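Local coordinates for putative tetR-family transcriptional regulatory protein (Streptomyces coelicolor, PDB 2DG8), which probably acts as a TetR-family transcriptional regulator, a dimer whose helix-turn-helix domains would bind operator DNA while the C-terminal domain would sense a small ligand, at residues D7-R10 with R11-I14; G52-Q55 with L56-A60; S100-D103 with L104-Q108; L110-L113 with A114-P118. One frame throughout, in Å; residues are numbered along the deposited sequence.

How the contacts relate
The four contacts show how one principle, local pairing along a helix and around its start or end, changes with its place in the fold. Contact 1, on the surface, and contact 2, partly buried, open helices 10-25 and 53-77 and touch each other through a salt bridge between Arg11 and Glu59. Contacts 3 and 4 share helix 101-116, one at its start and the other at its end. Contact 3 is partly buried, contact 4 largely buried, and both meet the second subunit. An Asp-Arg salt bridge ties contact 1 together, whereas in contact 2 Arg58 and Glu59 turn to outside partners. Contact 3 adds a threonine hydroxyl bond, and contact 4 relies on alkyl packing and backbone bonds.

Contact 1 (D7-R10 with R11-I14); sequences DPQR and RERI
Arg11 follows Arg10 in the first turn of the helix and runs outward as an extended chain to partners elsewhere: Glu59 in a salt bridge, the carbonyl of His49, and Phe50 in a cation-pi contact. Glu12 lies alongside Gln9, both chains pointing the same way, with its OE2 3.6 Å from CG of Gln9; this is a contact of the methylene, not a polar bond. Arg13 carries the contact. Bent at chi3 (-53°), its chain folds back over the start of the helix and places NH1 2.7 Å from OD2 of Asp7 in a salt bridge. The acceptor lies in the guanidinium plane, at its edge. A single N-H meets OD2 on its anti side, 25° out of the carboxylate plane, and the N-H...O angle of 142° makes this a one-bond, somewhat bent salt bridge. CA of Arg10 sits over one guanidinium face, and the backbone N of Arg13 donates to Gln9 O (3.1 Å). Ile14 follows with its own N bonded to Arg10 O at 3.0 Å, its CG1 packed 3.2 Å from the same oxygen. A type I beta turn, Asp7 to Arg10, thus leads through Gln9 at the N-cap into the first helix of the TetR-family DNA-binding domain.

Contact 2 (G52-Q55 with L56-A60); sequences GIEQ and LLREA
Gln55 and Glu59 run side by side in the same direction, and of the Glu59 side chain it is OE1 that comes nearest the Gln55 side chain, 3.3 Å from CG of Gln55 and 3.4 Å from its CD. Amide and carboxylate planes stand 76° apart. The oxygen lies against these two carbons, and the polar ends find their bonds elsewhere. One residue back, Glu54 and Arg58 repeat the parallel course, with CG of Glu54 3.8 Å from CD of Arg58. Any attraction between their charged ends would be long-range: Glu54 OE1 is 4.5 Å from Arg58 NH1 and well out of the guanidinium plane, where no N-H points at it. Ile53 CG2 and Leu57 CD1 touch more loosely, at 4.4 Å.

Beneath these pairs lies the backbone, where each N-H from Leu56 to Glu59 bonds to the carbonyl four residues earlier. With CG beside the backbone N (chi1 -65°), Arg58 lays its CG 3.0 Å from Glu54 O before bending at chi3.

The next shell holds the polar ends. Arg58 forms a salt bridge with Glu122, Glu59 one with Arg11, and Gln55 OE1 accepts from Thr51 N. Leu56 is buried against Leu15, Thr18 and Ile35. Gly52 at the N-cap, whose carbonyl takes the first of the backbone bonds, followed by i to i+4 pairs, marks the opening turns of helix 53-77, which in TetR-family proteins leads from the helix-turn-helix into the C-terminal domain.

Contact 3 (S100-D103 with L104-Q108); sequences SQRD and LVLTQ
Thr107 turns OG1 to lie beside its own backbone N (chi1 -61°), which brings the hydroxyl back to the carbonyl oxygen of Asp103, while Leu106 takes a similar first torsion (-70°) and swings CD1 toward the chain of Arg102. Both occur in the N-capped start of helix 101-116, in the C-terminal domain of the TetR fold. Ser100 is the N-cap: its OG accepts from Asp103 N at 2.9 Å, giving the first turn of the helix a partner for one of its N-H groups.

Arg102 and Leu106 meet at a slant, with CD1 of Leu106 over one face of the guanidinium, 3.8 Å from NE. The charged end beyond it forms a salt bridge with Asp20 of helix 10-25, so the leucine lies under a group anchored elsewhere. Gln101 offers CG to CG2 of Val105 at 4.1 Å, and its NE2 donates to Ala115 O of the second subunit, which also packs on Leu104. Asp103 sends OD1 to His67, on helix 53-77, while its backbone carbonyl receives Thr107. That oxygen holds two donors from one residue: Thr107 N at 2.9 Å, and Thr107 OG1 at 2.7 Å, which stands 37° out of the carbonyl plane, on the opposite face from the amide.

Contact 4 (L110-L113 with A114-P118); sequences LYTL and AARQP
From Leu110 to Leu113 every carbonyl accepts the N-H four residues on, the last bond, Leu113 O to Gln117 N, being nearly straight (2.8 Å, 172°), after which Gln117 leaves helical geometry and the helix ends.

Two side-chain pairs lie on this frame. Thr112 and Arg116 point the same way, and CG2 of the threonine approaches NE of the arginine at 3.9 Å. Arg116 stays extended from CG to NE, and its CG grazes Thr112 O at 3.4 Å on the way out. Leu113 and Gln117 instead meet at a slant: CD1 of the leucine is 3.8 Å from NE2 and 4.1 Å from CD of the glutamine, an apolar methyl against the end of an amide. With CG anti to its backbone N (chi1 -176°), Leu113 sends its branch outward to that meeting and also to Phe61. The small methyls of the two alanines sit close to the preceding turn, that of Ala115 3.3 Å from Tyr111 O.

Thr112 OG1 bonds to Gln108 O, one turn back. Arg116 reaches the second subunit, where it forms a salt bridge with Glu109 and hydrogen bonds to the carbonyls of Ile22 and Ala23. Within the chain, Arg121 donates to the carbonyls of Ala114 and Ala115, which belong to the last turn. The whole is a helix C-terminus in the TetR-family C-terminal domain, its final turn held by the next helix while its arginine joins the two subunits of the dimer.

Contact 1 (D7-R10 with R11-I14)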
ATOM      1  N   ASP A   7      36.942  -9.161   2.326  1.00 83.79           N
ATOM      2  CA  ASP A   7      35.493  -9.468   2.513  1.00 82.89           C
ATOM      3  C   ASP A   7      34.655  -9.064   1.302  1.00 80.76           C
ATOM      4  O   ASP A   7      34.327  -7.891   1.125  1.00 80.87           O
ATOM      5  CB  ASP A   7      34.963  -8.760   3.768  1.00 84.73           C
ATOM      6  CG  ASP A   7      35.406  -7.311   3.853  1.00 86.30           C
ATOM      7  OD1 ASP A   7      36.624  -7.069   3.995  1.00 87.51           O
ATOM      8  OD2 ASP A   7      34.538  -6.412   3.780  1.00 86.54           O
ATOM      9  N   PRO A   8      34.305 -10.039   0.445  1.00 78.75           N
ATOM     10  CA  PRO A   8      33.500  -9.811  -0.765  1.00 76.84           C
ATOM     11  C   PRO A   8      32.051  -9.428  -0.443  1.00 74.44           C
ATOM     12  O   PRO A   8      31.201  -9.363  -1.338  1.00 74.85           O
ATOM     13  CB  PRO A   8      33.584 -11.153  -1.496  1.00 77.62           C
ATOM     14  CG  PRO A   8      34.884 -11.733  -1.014  1.00 78.09           C
ATOM     15  CD  PRO A   8      34.844 -11.409   0.454  1.00 78.31           C
ATOM     16  N   GLN A   9      31.779  -9.178   0.835  1.00 70.04           N
ATOM     17  CA  GLN A   9      30.438  -8.818   1.287  1.00 65.59           C
ATOM     18  C   GLN A   9      30.253  -7.320   1.522  1.00 60.57           C
ATOM     19  O   GLN A   9      29.313  -6.908   2.204  1.00 59.51           O
ATOM     20  CB  GLN A   9      30.105  -9.575   2.579  1.00 67.72           C
ATOM     21  CG  GLN A   9      29.664 -11.029   2.395  1.00 71.18           C
ATOM     22  CD  GLN A   9      30.601 -11.842   1.511  1.00 73.00           C
ATOM     23  OE1 GLN A   9      30.595 -11.702   0.287  1.00 74.29           O
ATOM     24  NE2 GLN A   9      31.412 -12.694   2.131  1.00 73.67           N
ATOM     25  N   ARG A  10      31.136  -6.500   0.966  1.00 55.01           N
ATOM     26  CA  ARG A  10      31.013  -5.060   1.159  1.00 50.18           C
ATOM     27  C   ARG A  10      29.854  -4.499   0.342  1.00 46.88           C
ATOM     28  O   ARG A  10      29.157  -3.583   0.778  1.00 44.63           O
ATOM     29  CB  ARG A  10      32.316  -4.353   0.777  1.00 50.24           C
ATOM     30  CG  ARG A  10      32.251  -2.840   0.922  1.00 50.22           C
ATOM     31  CD  ARG A  10      33.605  -2.180   0.672  1.00 51.97           C
ATOM     32  NE  ARG A  10      34.507  -2.248   1.820  1.00 47.83           N
ATOM     33  CZ  ARG A  10      35.734  -1.736   1.825  1.00 49.14           C
ATOM     34  NH1 ARG A  10      36.493  -1.834   2.906  1.00 50.74           N
ATOM     35  NH2 ARG A  10      36.206  -1.127   0.743  1.00 45.10           N
ATOM     36  N   ARG A  11      29.648  -5.056  -0.845  1.00 44.62           N
ATOM     37  CA  ARG A  11      28.570  -4.606  -1.706  1.00 43.27           C
ATOM     38  C   ARG A  11      27.239  -4.946  -1.039  1.00 44.26           C
ATOM     39  O   ARG A  11      26.339  -4.109  -0.982  1.00 43.48           O
ATOM     40  CB  ARG A  11      28.679  -5.277  -3.078  1.00 41.05           C
ATOM     41  CG  ARG A  11      27.960  -4.529  -4.194  1.00 40.39           C
ATOM     42  CD  ARG A  11      28.428  -5.002  -5.564  1.00 42.65           C
ATOM     43  NE  ARG A  11      27.868  -4.207  -6.656  1.00 42.92           N
ATOM     44  CZ  ARG A  11      26.605  -4.289  -7.067  1.00 44.07           C
ATOM     45  NH1 ARG A  11      26.177  -3.521  -8.062  1.00 39.03           N
ATOM     46  NH2 ARG A  11      25.777  -5.155  -6.493  1.00 40.02           N
ATOM     47  N   GLU A  12      27.127  -6.170  -0.526  1.00 44.85           N
ATOM     48  CA  GLU A  12      25.913  -6.623   0.153  1.00 44.92           C
ATOM     49  C   GLU A  12      25.624  -5.730   1.356  1.00 44.25           C
ATOM     50  O   GLU A  12      24.470  -5.406   1.648  1.00 40.97           O
ATOM     51  CB  GLU A  12      26.072  -8.070   0.650  1.00 47.63           C
ATOM     52  CG  GLU A  12      26.390  -9.110  -0.431  1.00 52.96           C
ATOM     53  CD  GLU A  12      26.407 -10.538   0.118  1.00 56.98           C
ATOM     54  OE1 GLU A  12      26.626 -11.481  -0.673  1.00 59.33           O
ATOM     55  OE2 GLU A  12      26.202 -10.721   1.338  1.00 59.00           O
ATOM     56  N   ARG A  13      26.680  -5.339   2.061  1.00 42.93           N
ATOM     57  CA  ARG A  13      26.522  -4.498   3.239  1.00 42.59           C
ATOM     58  C   ARG A  13      25.996  -3.132   2.842  1.00 39.74           C
ATOM     59  O   ARG A  13      25.238  -2.505   3.583  1.00 39.98           O
ATOM     60  CB  ARG A  13      27.853  -4.344   3.973  1.00 44.01           C
ATOM     61  CG  ARG A  13      27.725  -4.415   5.485  1.00 49.80           C
ATOM     62  CD  ARG A  13      29.085  -4.299   6.147  1.00 54.55           C
ATOM     63  NE  ARG A  13      30.026  -5.272   5.601  1.00 57.28           N
ATOM     64  CZ  ARG A  13      31.231  -4.959   5.139  1.00 58.79           C
ATOM     65  NH1 ARG A  13      32.028  -5.905   4.658  1.00 59.22           N
ATOM     66  NH2 ARG A  13      31.638  -3.696   5.153  1.00 60.74           N
ATOM     67  N   ILE A  14      26.397  -2.668   1.668  1.00 36.33           N
ATOM     68  CA  ILE A  14      25.941  -1.373   1.205  1.00 35.26           C
ATOM     69  C   ILE A  14      24.440  -1.436   0.956  1.00 34.02           C
ATOM     70  O   ILE A  14      23.705  -0.525   1.342  1.00 32.45           O
ATOM     71  CB  ILE A  14      26.686  -0.944  -0.078  1.00 35.32           C
ATOM     72  CG1 ILE A  14      28.140  -0.602   0.277  1.00 37.99           C
ATOM     73  CG2 ILE A  14      25.987   0.257  -0.716  1.00 34.88           C
ATOM     74  CD1 ILE A  14      29.053  -0.365  -0.918  1.00 38.01           C
TER

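Contact 2 (G52-Q55 with L56-A60)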
ATOM      1  N   GLY A  52      25.060   4.400  -9.963  1.00 36.40           N
ATOM      2  CA  GLY A  52      24.305   5.560  -9.525  1.00 36.33           C
ATOM      3  C   GLY A  52      23.249   5.153  -8.517  1.00 38.08           C
ATOM      4  O   GLY A  52      23.116   3.966  -8.206  1.00 35.92           O
ATOM      5  N   ILE A  53      22.482   6.122  -8.031  1.00 38.85           N
ATOM      6  CA  ILE A  53      21.454   5.862  -7.031  1.00 42.03           C
ATOM      7  C   ILE A  53      20.332   4.952  -7.520  1.00 42.10           C
ATOM      8  O   ILE A  53      19.756   4.195  -6.733  1.00 40.78           O
ATOM      9  CB  ILE A  53      20.835   7.186  -6.505  1.00 44.82           C
ATOM     10  CG1 ILE A  53      20.719   7.135  -4.982  1.00 48.41           C
ATOM     11  CG2 ILE A  53      19.445   7.406  -7.096  1.00 48.33           C
ATOM     12  CD1 ILE A  53      22.050   7.293  -4.260  1.00 46.83           C
ATOM     13  N   GLU A  54      20.024   5.023  -8.812  1.00 42.49           N
ATOM     14  CA  GLU A  54      18.959   4.198  -9.365  1.00 41.92           C
ATOM     15  C   GLU A  54      19.307   2.719  -9.290  1.00 39.54           C
ATOM     16  O   GLU A  54      18.501   1.920  -8.827  1.00 38.76           O
ATOM     17  CB  GLU A  54      18.659   4.571 -10.819  1.00 45.27           C
ATOM     18  CG  GLU A  54      17.413   3.860 -11.339  1.00 49.75           C
ATOM     19  CD  GLU A  54      17.122   4.130 -12.802  1.00 54.40           C
ATOM     20  OE1 GLU A  54      15.922   4.172 -13.168  1.00 56.36           O
ATOM     21  OE2 GLU A  54      18.083   4.288 -13.588  1.00 56.80           O
ATOM     22  N   GLN A  55      20.497   2.345  -9.752  1.00 36.30           N
ATOM     23  CA  GLN A  55      20.886   0.944  -9.686  1.00 34.53           C
ATOM     24  C   GLN A  55      20.920   0.499  -8.221  1.00 34.47           C
ATOM     25  O   GLN A  55      20.492  -0.603  -7.885  1.00 34.68           O
ATOM     26  CB  GLN A  55      22.266   0.728 -10.301  1.00 35.34           C
ATOM     27  CG  GLN A  55      22.747  -0.703 -10.148  1.00 35.58           C
ATOM     28  CD  GLN A  55      24.162  -0.889 -10.634  1.00 38.99           C
ATOM     29  OE1 GLN A  55      25.113  -0.377 -10.038  1.00 39.78           O
ATOM     30  NE2 GLN A  55      24.314  -1.618 -11.732  1.00 37.91           N
ATOM     31  N   LEU A  56      21.446   1.366  -7.363  1.00 33.26           N
ATOM     32  CA  LEU A  56      21.540   1.092  -5.929  1.00 34.69           C
ATOM     33  C   LEU A  56      20.127   0.819  -5.396  1.00 34.18           C
ATOM     34  O   LEU A  56      19.881  -0.205  -4.756  1.00 34.04           O
ATOM     35  CB  LEU A  56      22.169   2.312  -5.226  1.00 32.51           C
ATOM     36  CG  LEU A  56      22.684   2.312  -3.778  1.00 37.89           C
ATOM     37  CD1 LEU A  56      21.635   2.893  -2.878  1.00 39.72           C
ATOM     38  CD2 LEU A  56      23.105   0.902  -3.331  1.00 34.37           C
ATOM     39  N   LEU A  57      19.197   1.725  -5.681  1.00 33.89           N
ATOM     40  CA  LEU A  57      17.821   1.554  -5.221  1.00 36.95           C
ATOM     41  C   LEU A  57      17.159   0.316  -5.813  1.00 36.65           C
ATOM     42  O   LEU A  57      16.423  -0.401  -5.126  1.00 38.93           O
ATOM     43  CB  LEU A  57      16.981   2.789  -5.551  1.00 36.11           C
ATOM     44  CG  LEU A  57      17.280   4.048  -4.730  1.00 36.51           C
ATOM     45  CD1 LEU A  57      16.306   5.141  -5.107  1.00 34.90           C
ATOM     46  CD2 LEU A  57      17.174   3.738  -3.244  1.00 37.21           C
ATOM     47  N   ARG A  58      17.422   0.055  -7.086  1.00 37.44           N
ATOM     48  CA  ARG A  58      16.836  -1.110  -7.733  1.00 39.54           C
ATOM     49  C   ARG A  58      17.363  -2.384  -7.091  1.00 38.82           C
ATOM     50  O   ARG A  58      16.595  -3.313  -6.828  1.00 38.93           O
ATOM     51  CB  ARG A  58      17.137  -1.103  -9.236  1.00 40.75           C
ATOM     52  CG  ARG A  58      16.487   0.070  -9.983  1.00 43.93           C
ATOM     53  CD  ARG A  58      16.882   0.103 -11.455  1.00 48.52           C
ATOM     54  NE  ARG A  58      16.197  -0.910 -12.248  1.00 54.13           N
ATOM     55  CZ  ARG A  58      14.913  -0.845 -12.598  1.00 58.57           C
ATOM     56  NH1 ARG A  58      14.167   0.190 -12.227  1.00 60.75           N
ATOM     57  NH2 ARG A  58      14.371  -1.818 -13.322  1.00 60.33           N
ATOM     58  N   GLU A  59      18.666  -2.425  -6.822  1.00 36.02           N
ATOM     59  CA  GLU A  59      19.252  -3.611  -6.208  1.00 37.01           C
ATOM     60  C   GLU A  59      18.848  -3.751  -4.744  1.00 35.75           C
ATOM     61  O   GLU A  59      18.706  -4.867  -4.252  1.00 37.12           O
ATOM     62  CB  GLU A  59      20.781  -3.599  -6.331  1.00 37.00           C
ATOM     63  CG  GLU A  59      21.283  -3.605  -7.767  1.00 41.26           C
ATOM     64  CD  GLU A  59      22.709  -4.130  -7.901  1.00 43.68           C
ATOM     65  OE1 GLU A  59      23.415  -3.705  -8.840  1.00 45.45           O
ATOM     66  OE2 GLU A  59      23.118  -4.977  -7.080  1.00 44.91           O
ATOM     67  N   ALA A  60      18.662  -2.626  -4.053  1.00 34.44           N
ATOM     68  CA  ALA A  60      18.258  -2.654  -2.649  1.00 33.98           C
ATOM     69  C   ALA A  60      16.828  -3.166  -2.482  1.00 33.96           C
ATOM     70  O   ALA A  60      16.569  -4.053  -1.675  1.00 33.57           O
ATOM     71  CB  ALA A  60      18.379  -1.267  -2.029  1.00 32.27           C
TER

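Contact 3 (S100-D103 with L104-Q108)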
ATOM      1  N   SER A 100       6.889  -7.414  11.398  1.00 34.72           N
ATOM      2  CA  SER A 100       7.993  -6.493  11.164  1.00 34.09           C
ATOM      3  C   SER A 100       7.545  -5.124  10.663  1.00 33.12           C
ATOM      4  O   SER A 100       7.092  -4.988   9.529  1.00 33.33           O
ATOM      5  CB  SER A 100       8.977  -7.112  10.163  1.00 34.53           C
ATOM      6  OG  SER A 100       9.930  -6.157   9.719  1.00 35.66           O
ATOM      7  N   GLN A 101       7.660  -4.106  11.510  1.00 33.93           N
ATOM      8  CA  GLN A 101       7.284  -2.765  11.089  1.00 37.16           C
ATOM      9  C   GLN A 101       8.260  -2.291  10.010  1.00 36.19           C
ATOM     10  O   GLN A 101       7.885  -1.533   9.118  1.00 39.58           O
ATOM     11  CB  GLN A 101       7.291  -1.788  12.278  1.00 40.33           C
ATOM     12  CG  GLN A 101       7.045  -0.329  11.883  1.00 42.62           C
ATOM     13  CD  GLN A 101       6.774   0.575  13.074  1.00 45.05           C
ATOM     14  OE1 GLN A 101       7.409   0.446  14.122  1.00 48.68           O
ATOM     15  NE2 GLN A 101       5.837   1.507  12.914  1.00 41.47           N
ATOM     16  N   ARG A 102       9.506  -2.747  10.093  1.00 36.08           N
ATOM     17  CA  ARG A 102      10.534  -2.386   9.111  1.00 35.82           C
ATOM     18  C   ARG A 102      10.115  -2.889   7.730  1.00 34.51           C
ATOM     19  O   ARG A 102      10.227  -2.172   6.741  1.00 33.98           O
ATOM     20  CB  ARG A 102      11.876  -3.011   9.501  1.00 37.88           C
ATOM     21  CG  ARG A 102      12.948  -2.971   8.417  1.00 39.94           C
ATOM     22  CD  ARG A 102      13.779  -4.246   8.460  1.00 44.16           C
ATOM     23  NE  ARG A 102      14.827  -4.287   7.441  1.00 44.85           N
ATOM     24  CZ  ARG A 102      15.913  -3.520   7.452  1.00 49.14           C
ATOM     25  NH1 ARG A 102      16.810  -3.629   6.479  1.00 47.71           N
ATOM     26  NH2 ARG A 102      16.105  -2.648   8.438  1.00 48.20           N
ATOM     27  N   ASP A 103       9.630  -4.124   7.666  1.00 33.96           N
ATOM     28  CA  ASP A 103       9.188  -4.691   6.398  1.00 33.30           C
ATOM     29  C   ASP A 103       7.952  -3.957   5.859  1.00 33.63           C
ATOM     30  O   ASP A 103       7.848  -3.689   4.656  1.00 32.81           O
ATOM     31  CB  ASP A 103       8.908  -6.186   6.564  1.00 34.53           C
ATOM     32  CG  ASP A 103      10.188  -7.001   6.726  1.00 36.23           C
ATOM     33  OD1 ASP A 103      10.103  -8.225   6.972  1.00 36.61           O
ATOM     34  OD2 ASP A 103      11.287  -6.410   6.598  1.00 38.80           O
ATOM     35  N   LEU A 104       7.021  -3.624   6.747  1.00 32.44           N
ATOM     36  CA  LEU A 104       5.821  -2.900   6.344  1.00 31.61           C
ATOM     37  C   LEU A 104       6.216  -1.544   5.753  1.00 30.06           C
ATOM     38  O   LEU A 104       5.703  -1.138   4.716  1.00 29.44           O
ATOM     39  CB  LEU A 104       4.902  -2.690   7.553  1.00 31.97           C
ATOM     40  CG  LEU A 104       3.699  -1.765   7.377  1.00 35.64           C
ATOM     41  CD1 LEU A 104       2.701  -2.363   6.372  1.00 33.52           C
ATOM     42  CD2 LEU A 104       3.044  -1.549   8.743  1.00 37.46           C
ATOM     43  N   VAL A 105       7.124  -0.845   6.426  1.00 28.85           N
ATOM     44  CA  VAL A 105       7.584   0.464   5.958  1.00 29.94           C
ATOM     45  C   VAL A 105       8.315   0.372   4.609  1.00 28.01           C
ATOM     46  O   VAL A 105       8.078   1.185   3.714  1.00 30.43           O
ATOM     47  CB  VAL A 105       8.519   1.132   7.023  1.00 32.49           C
ATOM     48  CG1 VAL A 105       9.144   2.412   6.473  1.00 31.46           C
ATOM     49  CG2 VAL A 105       7.723   1.443   8.278  1.00 29.16           C
ATOM     50  N   LEU A 106       9.189  -0.623   4.456  1.00 28.86           N
ATOM     51  CA  LEU A 106       9.929  -0.789   3.200  1.00 26.61           C
ATOM     52  C   LEU A 106       8.955  -1.138   2.078  1.00 27.53           C
ATOM     53  O   LEU A 106       9.099  -0.678   0.940  1.00 26.62           O
ATOM     54  CB  LEU A 106      11.002  -1.874   3.349  1.00 27.99           C
ATOM     55  CG  LEU A 106      12.196  -1.506   4.259  1.00 29.87           C
ATOM     56  CD1 LEU A 106      13.142  -2.709   4.428  1.00 26.35           C
ATOM     57  CD2 LEU A 106      12.949  -0.319   3.655  1.00 29.59           C
ATOM     58  N   THR A 107       7.949  -1.940   2.402  1.00 26.07           N
ATOM     59  CA  THR A 107       6.948  -2.299   1.415  1.00 28.94           C
ATOM     60  C   THR A 107       6.247  -1.021   0.950  1.00 27.62           C
ATOM     61  O   THR A 107       6.101  -0.779  -0.244  1.00 27.49           O
ATOM     62  CB  THR A 107       5.873  -3.264   2.001  1.00 27.18           C
ATOM     63  OG1 THR A 107       6.493  -4.476   2.435  1.00 29.04           O
ATOM     64  CG2 THR A 107       4.833  -3.599   0.958  1.00 25.60           C
ATOM     65  N   GLN A 108       5.813  -0.199   1.898  1.00 29.81           N
ATOM     66  CA  GLN A 108       5.121   1.032   1.529  1.00 30.57           C
ATOM     67  C   GLN A 108       6.034   2.032   0.817  1.00 30.88           C
ATOM     68  O   GLN A 108       5.584   2.759  -0.068  1.00 32.95           O
ATOM     69  CB  GLN A 108       4.479   1.675   2.764  1.00 30.27           C
ATOM     70  CG  GLN A 108       3.443   0.770   3.439  1.00 31.27           C
ATOM     71  CD  GLN A 108       2.337   0.323   2.485  1.00 33.70           C
ATOM     72  OE1 GLN A 108       1.900  -0.821   2.526  1.00 36.95           O
ATOM     73  NE2 GLN A 108       1.880   1.229   1.636  1.00 32.86           N
TER

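Contact 4 (L110-L113 with A114-P118)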
ATOM      1  N   LEU A 110       8.483   1.302  -1.180  1.00 31.04           N
ATOM      2  CA  LEU A 110       8.580   0.810  -2.545  1.00 33.11           C
ATOM      3  C   LEU A 110       7.350   1.157  -3.370  1.00 33.87           C
ATOM      4  O   LEU A 110       7.468   1.620  -4.503  1.00 35.50           O
ATOM      5  CB  LEU A 110       8.796  -0.708  -2.567  1.00 29.91           C
ATOM      6  CG  LEU A 110       8.753  -1.305  -3.973  1.00 30.69           C
ATOM      7  CD1 LEU A 110       9.738  -0.586  -4.871  1.00 31.23           C
ATOM      8  CD2 LEU A 110       9.065  -2.790  -3.913  1.00 30.79           C
ATOM      9  N   TYR A 111       6.171   0.928  -2.804  1.00 34.72           N
ATOM     10  CA  TYR A 111       4.922   1.226  -3.506  1.00 35.44           C
ATOM     11  C   TYR A 111       4.806   2.703  -3.889  1.00 35.51           C
ATOM     12  O   TYR A 111       4.299   3.025  -4.962  1.00 34.91           O
ATOM     13  CB  TYR A 111       3.722   0.815  -2.646  1.00 35.43           C
ATOM     14  CG  TYR A 111       3.546  -0.677  -2.515  1.00 37.24           C
ATOM     15  CD1 TYR A 111       2.617  -1.215  -1.628  1.00 36.60           C
ATOM     16  CD2 TYR A 111       4.306  -1.557  -3.286  1.00 36.75           C
ATOM     17  CE1 TYR A 111       2.452  -2.594  -1.513  1.00 36.69           C
ATOM     18  CE2 TYR A 111       4.149  -2.921  -3.179  1.00 35.40           C
ATOM     19  CZ  TYR A 111       3.226  -3.437  -2.295  1.00 36.55           C
ATOM     20  OH  TYR A 111       3.082  -4.794  -2.200  1.00 31.59           O
ATOM     21  N   THR A 112       5.267   3.597  -3.015  1.00 36.79           N
ATOM     22  CA  THR A 112       5.196   5.033  -3.306  1.00 36.20           C
ATOM     23  C   THR A 112       6.161   5.339  -4.437  1.00 35.97           C
ATOM     24  O   THR A 112       5.840   6.098  -5.350  1.00 36.68           O
ATOM     25  CB  THR A 112       5.554   5.897  -2.059  1.00 36.14           C
ATOM     26  OG1 THR A 112       4.640   5.597  -1.001  1.00 34.29           O
ATOM     27  CG2 THR A 112       5.437   7.391  -2.370  1.00 33.39           C
ATOM     28  N   LEU A 113       7.339   4.724  -4.386  1.00 37.76           N
ATOM     29  CA  LEU A 113       8.347   4.928  -5.422  1.00 38.55           C
ATOM     30  C   LEU A 113       7.808   4.460  -6.779  1.00 38.23           C
ATOM     31  O   LEU A 113       7.905   5.174  -7.782  1.00 38.78           O
ATOM     32  CB  LEU A 113       9.633   4.166  -5.066  1.00 39.61           C
ATOM     33  CG  LEU A 113      10.861   4.327  -5.976  1.00 43.70           C
ATOM     34  CD1 LEU A 113      11.250   5.798  -6.138  1.00 39.92           C
ATOM     35  CD2 LEU A 113      12.021   3.553  -5.364  1.00 44.70           C
ATOM     36  N   ALA A 114       7.229   3.265  -6.803  1.00 36.99           N
ATOM     37  CA  ALA A 114       6.681   2.712  -8.037  1.00 37.88           C
ATOM     38  C   ALA A 114       5.508   3.554  -8.548  1.00 38.74           C
ATOM     39  O   ALA A 114       5.300   3.667  -9.753  1.00 39.15           O
ATOM     40  CB  ALA A 114       6.240   1.263  -7.819  1.00 34.86           C
ATOM     41  N   ALA A 115       4.740   4.136  -7.636  1.00 38.92           N
ATOM     42  CA  ALA A 115       3.608   4.968  -8.039  1.00 39.42           C
ATOM     43  C   ALA A 115       4.115   6.220  -8.752  1.00 40.18           C
ATOM     44  O   ALA A 115       3.580   6.621  -9.793  1.00 39.26           O
ATOM     45  CB  ALA A 115       2.799   5.369  -6.826  1.00 38.30           C
ATOM     46  N   ARG A 116       5.157   6.823  -8.184  1.00 41.40           N
ATOM     47  CA  ARG A 116       5.751   8.043  -8.719  1.00 43.66           C
ATOM     48  C   ARG A 116       6.580   7.845  -9.981  1.00 44.79           C
ATOM     49  O   ARG A 116       6.401   8.568 -10.954  1.00 47.41           O
ATOM     50  CB  ARG A 116       6.625   8.722  -7.652  1.00 44.72           C
ATOM     51  CG  ARG A 116       5.861   9.345  -6.486  1.00 44.08           C
ATOM     52  CD  ARG A 116       6.833  10.007  -5.518  1.00 43.52           C
ATOM     53  NE  ARG A 116       6.183  10.636  -4.368  1.00 45.49           N
ATOM     54  CZ  ARG A 116       5.401  11.709  -4.436  1.00 45.80           C
ATOM     55  NH1 ARG A 116       4.861  12.208  -3.333  1.00 44.60           N
ATOM     56  NH2 ARG A 116       5.157  12.286  -5.606  1.00 49.17           N
ATOM     57  N   GLN A 117       7.486   6.870  -9.959  1.00 46.39           N
ATOM     58  CA  GLN A 117       8.363   6.595 -11.101  1.00 45.70           C
ATOM     59  C   GLN A 117       8.098   5.226 -11.712  1.00 45.62           C
ATOM     60  O   GLN A 117       8.650   4.228 -11.264  1.00 47.42           O
ATOM     61  CB  GLN A 117       9.827   6.685 -10.663  1.00 46.26           C
ATOM     62  CG  GLN A 117      10.241   8.071 -10.175  1.00 47.72           C
ATOM     63  CD  GLN A 117      11.637   8.091  -9.571  1.00 49.82           C
ATOM     64  OE1 GLN A 117      12.573   7.519 -10.125  1.00 51.23           O
ATOM     65  NE2 GLN A 117      11.781   8.762  -8.435  1.00 50.38           N
ATOM     66  N   PRO A 118       7.267   5.171 -12.768  1.00 46.31           N
ATOM     67  CA  PRO A 118       6.888   3.949 -13.486  1.00 45.37           C
ATOM     68  C   PRO A 118       8.003   2.924 -13.670  1.00 44.20           C
ATOM     69  O   PRO A 118       7.766   1.719 -13.588  1.00 44.01           O
ATOM     70  CB  PRO A 118       6.367   4.485 -14.817  1.00 47.00           C
ATOM     71  CG  PRO A 118       5.713   5.764 -14.408  1.00 46.19           C
ATOM     72  CD  PRO A 118       6.728   6.363 -13.453  1.00 45.82           C
TER